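Local coordinates for protein hypothetical glycoside hydrolase (Parabacteroides distasonis, PDB 3TAW) that is of unknown function but belongs to a family of glycoside hydrolase-like proteins with a five-bladed beta-propeller fold, at residues P303-P307 / G320-V324. Residues are numbered along the deposited sequence; the frame is centred on the assembly and turned at random.
Sequences PFLQP and GTVFV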
loop_
_atom_site.group_PDB
_atom_site.type_symbol
_atom_site.label_atom_id
_atom_site.label_comp_id
_atom_site.label_asym_id
_atom_site.label_seq_id
_atom_site.Cartn_x
_atom_site.Cartn_y
_atom_site.Cartn_z
ATOM N N PRO A 303 15.103 5.491 -8.635
ATOM C CA PRO A 303 14.434 4.832 -7.512
ATOM C C PRO A 303 15.333 4.738 -6.279
ATOM O O PRO A 303 16.558 4.676 -6.414
ATOM C CB PRO A 303 14.116 3.439 -8.058
ATOM C CG PRO A 303 15.067 3.217 -9.176
ATOM C CD PRO A 303 15.378 4.564 -9.743
ATOM N N PHE A 304 14.729 4.751 -5.099
ATOM C CA PHE A 304 15.478 4.639 -3.842
ATOM C C PHE A 304 15.544 3.169 -3.423
ATOM O O PHE A 304 16.282 2.836 -2.521
ATOM C CB PHE A 304 14.893 5.485 -2.723
ATOM C CG PHE A 304 13.618 4.958 -2.150
ATOM C CD1 PHE A 304 12.409 5.236 -2.743
ATOM C CD2 PHE A 304 13.619 4.204 -0.996
ATOM C CE1 PHE A 304 11.233 4.738 -2.223
ATOM C CE2 PHE A 304 12.445 3.719 -0.451
ATOM C CZ PHE A 304 11.242 3.991 -1.068
ATOM N N LEU A 305 14.784 2.315 -4.097
ATOM C CA LEU A 305 14.795 0.867 -3.847
ATOM C C LEU A 305 14.502 0.171 -5.172
ATOM O O LEU A 305 13.601 0.585 -5.880
ATOM C CB LEU A 305 13.727 0.500 -2.827
ATOM C CG LEU A 305 13.775 -0.893 -2.175
ATOM C CD1 LEU A 305 14.936 -0.989 -1.175
ATOM C CD2 LEU A 305 12.435 -1.189 -1.469
ATOM N N GLN A 306 15.259 -0.875 -5.501
ATOM C CA GLN A 306 15.044 -1.619 -6.745
ATOM C C GLN A 306 15.251 -3.112 -6.495
ATOM O O GLN A 306 15.929 -3.483 -5.532
ATOM C CB GLN A 306 15.998 -1.126 -7.855
ATOM C CG GLN A 306 17.467 -1.451 -7.619
ATOM C CD GLN A 306 18.363 -1.102 -8.814
ATOM O OE1 GLN A 306 19.261 -0.287 -8.680
ATOM N NE2 GLN A 306 18.113 -1.703 -9.967
ATOM N N PRO A 307 14.634 -3.964 -7.328
ATOM C CA PRO A 307 14.866 -5.407 -7.155
ATOM C C PRO A 307 16.354 -5.751 -7.232
ATOM O O PRO A 307 17.048 -5.362 -8.187
ATOM C CB PRO A 307 14.074 -6.029 -8.289
ATOM C CG PRO A 307 12.980 -5.059 -8.546
ATOM C CD PRO A 307 13.633 -3.706 -8.383
ATOM N N GLY A 320 9.770 -8.631 -11.722
ATOM C CA GLY A 320 10.273 -8.201 -10.419
ATOM C C GLY A 320 9.581 -6.979 -9.848
ATOM O O GLY A 320 9.172 -6.080 -10.590
ATOM N N THR A 321 9.452 -6.952 -8.521
ATOM C CA THR A 321 8.996 -5.754 -7.822
ATOM C C THR A 321 9.712 -5.613 -6.478
ATOM O O THR A 321 10.174 -6.593 -5.878
ATOM C CB THR A 321 7.456 -5.750 -7.488
ATOM O OG1 THR A 321 7.206 -6.615 -6.379
ATOM C CG2 THR A 321 6.584 -6.172 -8.661
ATOM N N VAL A 322 9.801 -4.372 -6.037
ATOM C CA VAL A 322 9.992 -4.054 -4.628
ATOM C C VAL A 322 8.870 -3.074 -4.332
ATOM O O VAL A 322 9.031 -1.842 -4.433
ATOM C CB VAL A 322 11.421 -3.530 -4.295
ATOM C CG1 VAL A 322 12.418 -4.661 -4.403
ATOM C CG2 VAL A 322 11.859 -2.335 -5.167
ATOM N N PHE A 323 7.709 -3.643 -3.971
ATOM C CA PHE A 323 6.451 -2.916 -3.963
ATOM C C PHE A 323 6.193 -2.364 -2.562
ATOM O O PHE A 323 5.733 -3.076 -1.659
ATOM C CB PHE A 323 5.304 -3.824 -4.428
ATOM C CG PHE A 323 4.066 -3.068 -4.817
ATOM C CD1 PHE A 323 3.949 -2.481 -6.076
ATOM C CD2 PHE A 323 3.043 -2.893 -3.894
ATOM C CE1 PHE A 323 2.807 -1.769 -6.419
ATOM C CE2 PHE A 323 1.896 -2.181 -4.228
ATOM C CZ PHE A 323 1.775 -1.625 -5.476
ATOM N N VAL A 324 6.549 -1.097 -2.380
ATOM C CA VAL A 324 6.539 -0.471 -1.069
ATOM C C VAL A 324 5.127 -0.179 -0.635
ATOM O O VAL A 324 4.346 0.359 -1.393
ATOM C CB VAL A 324 7.455 0.772 -1.008
ATOM C CG1 VAL A 324 8.922 0.330 -1.215
ATOM C CG2 VAL A 324 7.013 1.837 -2.007
#
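Val322 drives its two methyl groups into the backbone of the loop 303-307, CG1 against Pro307, CG2 against Leu305 and Gln306. CG1 lies 3.7 Å from Pro307 N, while CG2 reaches Leu305 O at 3.5 Å and Gln306 CA at 3.6 Å. The torsion of Val322 (chi1 -71°) sets CG1 anti to its own carbonyl carbon and CG2 between backbone N and carbonyl carbon, spreading the fork across the chain from Leu305 to Pro307. CD of the Pro307 ring also rests against CG2, and its CG lies against the Gly320-Thr321 backbone, 3.9 Å from Thr321 C. The Leu305 side chain crosses that of Val322 at a slant and runs past Val324 in the opposite direction: with CG anti to the backbone N (chi1 -166°), its CD2 touches both Val322 CB and Val324 CG1, 3.8 Å from each. The Phe304 ring completes the apolar row more loosely, its CZ 4.3 Å from Val324 CG1, and Leu305 CB sits over one face of that ring, offset toward the rim.

Backbone bonds to strand 281-288 fix both partners: Phe304 and Leu305 pair with Ala283, Gly320 and Val322 with Tyr281. Asn263 OD1 accepts the amide of Val324, and strand 333-340 lends Leu336 and Tyr338 to the same apolar cluster. The contact thus ties the loop after strand 296-299 to the start of strand 322-330, joining two successive sheets of the propeller. Between the two segments cohesion is van der Waals contact, of apolar side chains with each other and with the backbone, whereas the directional bonds that hold them in place run to neighbouring strands and loops.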